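Local structure of AztD protein (Citrobacter koseri, 6CMK) at residues 119-133 with 136-149. The protein acts as a periplasmic zinc chaperone that binds three zinc ions and passes one of them directly to the solute-binding protein AztC. Sequence-based numbering, arbitrary orientation.
Sequences LTGKKPGHFVERQGK and QWFDGEDSAQILGE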
# COMPACT_ATOMS: atom_id res chain seq x y z
N LEU B 119 20.50 -6.69 -17.53
CA LEU B 119 20.68 -8.10 -17.22
C LEU B 119 20.91 -8.84 -18.53
O LEU B 119 20.08 -8.74 -19.45
CB LEU B 119 19.46 -8.68 -16.51
CG LEU B 119 18.91 -7.86 -15.35
CD1 LEU B 119 17.65 -8.51 -14.80
CD2 LEU B 119 19.97 -7.72 -14.28
N THR B 120 22.00 -9.58 -18.62
CA THR B 120 22.34 -10.27 -19.86
C THR B 120 22.41 -11.77 -19.66
O THR B 120 22.81 -12.26 -18.60
CB THR B 120 23.67 -9.76 -20.43
OG1 THR B 120 24.73 -10.07 -19.51
CG2 THR B 120 23.60 -8.26 -20.65
N GLY B 121 21.96 -12.48 -20.68
CA GLY B 121 21.99 -13.92 -20.71
C GLY B 121 21.16 -14.40 -21.87
O GLY B 121 20.41 -13.64 -22.50
N LYS B 122 21.30 -15.69 -22.17
CA LYS B 122 20.63 -16.25 -23.33
C LYS B 122 19.13 -16.40 -23.09
O LYS B 122 18.70 -17.04 -22.13
CB LYS B 122 21.26 -17.60 -23.67
CG LYS B 122 22.67 -17.47 -24.25
CD LYS B 122 23.48 -18.76 -24.20
CE LYS B 122 24.41 -18.79 -22.98
NZ LYS B 122 25.66 -19.58 -23.20
N LYS B 123 18.34 -15.78 -23.98
CA LYS B 123 16.89 -15.89 -24.03
C LYS B 123 16.21 -15.52 -22.71
O LYS B 123 15.55 -16.36 -22.08
CB LYS B 123 16.48 -17.31 -24.43
CG LYS B 123 16.62 -17.58 -25.93
CD LYS B 123 16.23 -19.01 -26.29
CE LYS B 123 17.46 -19.88 -26.53
NZ LYS B 123 18.26 -19.42 -27.70
N PRO B 124 16.32 -14.27 -22.25
CA PRO B 124 15.57 -13.88 -21.05
C PRO B 124 14.09 -14.17 -21.25
O PRO B 124 13.54 -13.95 -22.33
CB PRO B 124 15.87 -12.39 -20.91
CG PRO B 124 16.31 -11.94 -22.25
CD PRO B 124 17.03 -13.13 -22.85
N GLY B 125 13.48 -14.73 -20.21
CA GLY B 125 12.09 -15.10 -20.25
C GLY B 125 11.31 -14.44 -19.13
O GLY B 125 11.26 -13.21 -19.06
N HIS B 126 10.73 -15.24 -18.24
CA HIS B 126 9.78 -14.71 -17.27
C HIS B 126 10.45 -13.82 -16.23
O HIS B 126 11.51 -14.13 -15.70
CB HIS B 126 9.03 -15.85 -16.58
CG HIS B 126 7.96 -16.45 -17.43
ND1 HIS B 126 6.62 -16.30 -17.16
CD2 HIS B 126 8.03 -17.17 -18.58
CE1 HIS B 126 5.91 -16.92 -18.09
NE2 HIS B 126 6.74 -17.46 -18.96
N PHE B 127 9.79 -12.70 -15.97
CA PHE B 127 10.22 -11.72 -14.98
C PHE B 127 9.20 -11.73 -13.85
O PHE B 127 7.99 -11.71 -14.11
CB PHE B 127 10.31 -10.33 -15.63
CG PHE B 127 10.50 -9.21 -14.66
CD1 PHE B 127 9.42 -8.63 -14.01
CD2 PHE B 127 11.77 -8.68 -14.44
CE1 PHE B 127 9.61 -7.58 -13.14
CE2 PHE B 127 11.95 -7.63 -13.56
CZ PHE B 127 10.87 -7.08 -12.92
N VAL B 128 9.68 -11.78 -12.61
CA VAL B 128 8.82 -11.68 -11.44
C VAL B 128 9.45 -10.70 -10.47
O VAL B 128 10.61 -10.85 -10.09
CB VAL B 128 8.60 -13.03 -10.74
CG1 VAL B 128 7.70 -12.83 -9.51
CG2 VAL B 128 7.99 -14.05 -11.67
N GLU B 129 8.67 -9.71 -10.04
CA GLU B 129 9.08 -8.79 -9.00
C GLU B 129 8.01 -8.74 -7.92
O GLU B 129 6.81 -8.78 -8.22
CB GLU B 129 9.35 -7.39 -9.56
CG GLU B 129 9.84 -6.37 -8.53
CD GLU B 129 8.71 -5.69 -7.79
OE1 GLU B 129 7.57 -5.68 -8.30
OE2 GLU B 129 8.97 -5.13 -6.70
N ARG B 130 8.44 -8.69 -6.66
CA ARG B 130 7.50 -8.48 -5.57
C ARG B 130 8.25 -7.87 -4.40
O ARG B 130 9.34 -8.32 -4.04
CB ARG B 130 6.81 -9.79 -5.15
CG ARG B 130 7.73 -10.99 -4.97
CD ARG B 130 6.92 -12.26 -4.69
NE ARG B 130 6.10 -12.12 -3.48
CZ ARG B 130 6.56 -12.22 -2.24
NH1 ARG B 130 7.83 -12.46 -2.02
NH2 ARG B 130 5.74 -12.06 -1.21
N GLN B 131 7.65 -6.83 -3.81
CA GLN B 131 8.22 -6.17 -2.63
C GLN B 131 9.64 -5.66 -2.86
O GLN B 131 10.43 -5.52 -1.92
CB GLN B 131 8.17 -7.10 -1.42
CG GLN B 131 6.78 -7.65 -1.17
CD GLN B 131 6.73 -8.62 -0.02
OE1 GLN B 131 7.67 -9.39 0.21
NE2 GLN B 131 5.63 -8.60 0.71
N GLY B 132 9.95 -5.34 -4.11
CA GLY B 132 11.27 -4.87 -4.48
C GLY B 132 12.23 -5.97 -4.84
O GLY B 132 13.32 -5.68 -5.37
N LYS B 133 11.89 -7.22 -4.56
CA LYS B 133 12.74 -8.35 -4.94
C LYS B 133 12.44 -8.72 -6.38
O LYS B 133 11.28 -8.80 -6.78
CB LYS B 133 12.47 -9.55 -4.04
CG LYS B 133 12.68 -9.30 -2.54
CD LYS B 133 12.36 -10.55 -1.74
CE LYS B 133 10.86 -10.65 -1.43
NZ LYS B 133 10.49 -9.76 -0.29
N GLN B 136 14.77 -12.60 -12.54
CA GLN B 136 14.73 -12.66 -14.00
C GLN B 136 15.18 -14.04 -14.44
O GLN B 136 16.29 -14.48 -14.11
CB GLN B 136 15.61 -11.56 -14.61
CG GLN B 136 15.70 -11.62 -16.13
CD GLN B 136 14.36 -11.33 -16.78
OE1 GLN B 136 13.78 -10.27 -16.55
NE2 GLN B 136 13.86 -12.26 -17.57
N TRP B 137 14.32 -14.73 -15.19
CA TRP B 137 14.64 -16.03 -15.76
C TRP B 137 15.33 -15.88 -17.11
O TRP B 137 15.04 -14.96 -17.88
CB TRP B 137 13.37 -16.86 -15.93
CG TRP B 137 13.63 -18.31 -16.19
CD1 TRP B 137 13.80 -18.93 -17.39
CD2 TRP B 137 13.74 -19.33 -15.19
NE1 TRP B 137 14.02 -20.28 -17.21
CE2 TRP B 137 13.98 -20.54 -15.86
CE3 TRP B 137 13.65 -19.33 -13.80
CZ2 TRP B 137 14.14 -21.75 -15.19
CZ3 TRP B 137 13.82 -20.53 -13.12
CH2 TRP B 137 14.05 -21.72 -13.82
N PHE B 138 16.25 -16.80 -17.39
CA PHE B 138 16.91 -16.88 -18.69
C PHE B 138 16.75 -18.31 -19.21
O PHE B 138 17.32 -19.24 -18.63
CB PHE B 138 18.39 -16.49 -18.61
CG PHE B 138 18.60 -15.02 -18.37
CD1 PHE B 138 18.59 -14.52 -17.08
CD2 PHE B 138 18.81 -14.15 -19.42
CE1 PHE B 138 18.78 -13.17 -16.84
CE2 PHE B 138 19.00 -12.80 -19.20
CZ PHE B 138 18.98 -12.31 -17.90
N ASP B 139 15.98 -18.46 -20.29
CA ASP B 139 15.67 -19.78 -20.83
C ASP B 139 16.90 -20.53 -21.31
O ASP B 139 16.87 -21.77 -21.38
CB ASP B 139 14.69 -19.65 -21.99
CG ASP B 139 13.29 -19.25 -21.55
OD1 ASP B 139 13.02 -19.18 -20.33
OD2 ASP B 139 12.46 -18.99 -22.44
N GLY B 140 17.98 -19.83 -21.66
CA GLY B 140 19.18 -20.47 -22.17
C GLY B 140 20.33 -20.55 -21.19
O GLY B 140 21.43 -20.96 -21.58
N GLU B 141 20.11 -20.19 -19.93
CA GLU B 141 21.14 -20.21 -18.91
C GLU B 141 20.77 -21.25 -17.86
O GLU B 141 19.61 -21.64 -17.73
CB GLU B 141 21.32 -18.84 -18.26
CG GLU B 141 21.67 -17.70 -19.22
CD GLU B 141 23.08 -17.79 -19.76
OE1 GLU B 141 23.94 -18.41 -19.10
OE2 GLU B 141 23.32 -17.23 -20.86
N ASP B 142 21.77 -21.73 -17.13
CA ASP B 142 21.53 -22.67 -16.05
C ASP B 142 21.30 -21.96 -14.72
O ASP B 142 21.27 -22.63 -13.68
CB ASP B 142 22.69 -23.65 -15.93
CG ASP B 142 23.98 -22.99 -15.47
OD1 ASP B 142 23.95 -21.81 -15.06
OD2 ASP B 142 25.03 -23.66 -15.51
N SER B 143 21.13 -20.63 -14.74
CA SER B 143 20.88 -19.83 -13.55
C SER B 143 19.85 -18.76 -13.84
O SER B 143 19.71 -18.29 -14.98
CB SER B 143 22.17 -19.15 -13.04
OG SER B 143 23.13 -20.11 -12.64
N ALA B 144 19.11 -18.38 -12.81
CA ALA B 144 18.29 -17.18 -12.81
C ALA B 144 19.01 -16.08 -12.05
O ALA B 144 19.92 -16.34 -11.26
CB ALA B 144 16.92 -17.45 -12.18
N GLN B 145 18.61 -14.83 -12.29
CA GLN B 145 19.28 -13.68 -11.70
C GLN B 145 18.35 -12.99 -10.73
O GLN B 145 17.24 -12.61 -11.09
CB GLN B 145 19.76 -12.72 -12.79
CG GLN B 145 20.81 -13.35 -13.68
CD GLN B 145 21.34 -12.42 -14.75
OE1 GLN B 145 21.29 -11.19 -14.61
NE2 GLN B 145 21.85 -12.99 -15.81
N ILE B 146 18.79 -12.86 -9.48
CA ILE B 146 17.99 -12.24 -8.42
C ILE B 146 18.67 -10.94 -8.02
O ILE B 146 19.89 -10.88 -7.86
CB ILE B 146 17.81 -13.19 -7.22
CG1 ILE B 146 16.78 -14.28 -7.54
CG2 ILE B 146 17.31 -12.44 -5.99
CD1 ILE B 146 17.28 -15.37 -8.45
N LEU B 147 17.87 -9.89 -7.84
CA LEU B 147 18.38 -8.58 -7.50
C LEU B 147 17.28 -7.80 -6.80
O LEU B 147 16.23 -8.36 -6.47
CB LEU B 147 18.89 -7.85 -8.74
CG LEU B 147 17.92 -7.69 -9.90
CD1 LEU B 147 18.29 -6.44 -10.65
CD2 LEU B 147 17.96 -8.90 -10.84
N GLY B 148 17.54 -6.53 -6.54
CA GLY B 148 16.61 -5.70 -5.80
C GLY B 148 16.42 -4.34 -6.44
O GLY B 148 17.35 -3.76 -6.99
N GLU B 149 15.19 -3.83 -6.34
CA GLU B 149 14.80 -2.58 -6.98
C GLU B 149 15.50 -1.37 -6.37
O GLU B 149 15.83 -0.42 -7.08
CB GLU B 149 13.28 -2.38 -6.90
CG GLU B 149 12.82 -1.10 -7.60
CD GLU B 149 11.31 -0.88 -7.55
OE1 GLU B 149 10.71 -1.08 -6.48
OE2 GLU B 149 10.73 -0.48 -8.59
O HOH W 1 23.27 -9.83 -16.00
O HOH W 2 10.92 -18.11 -18.88
O HOH W 3 8.45 -2.64 -6.05
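The F138 ring is met at its edge by L119 CB and the carbonyl oxygen of K122, both near the ring plane, while P124 CB approaches obliquely, 3.6 Å from F138 CE2. At the edge of the F127 ring, in its plane, sits Q136 OE1, 3.3 Å from F127 CD2; this buried oxygen has no hydrogen-bond partner. With Q136 CG anti to the backbone N, the bend at chi2 (66°) lets Q136 NE2 donate to both G125 O (3.1 Å) and W137 O, standing well above the G125 carbonyl plane. W137 O also accepts from G125 N (2.8 Å), and W137 N bonds to H126 O. Strands 124-130 and 133-138 form an antiparallel hairpin in a four-stranded propeller blade, with a beta bulge between the P124–F138 and F127–Q136 pairs. H126 NE2 binds zinc together with H169 and H216. D139 is second-shell: OD2 bonds to H169 ND1, consistent with orienting that ligand, while a water joins OD1 to H126 N. Towards the preceding blade, Q145 NE2 donates to T120 O (3.0 Å), and L119 CD1 packs against L147 CD2. At the hairpin's other end, a water bridges the carboxylates of E129 and E149, which also bond to E74 N and S73 OG, respectively.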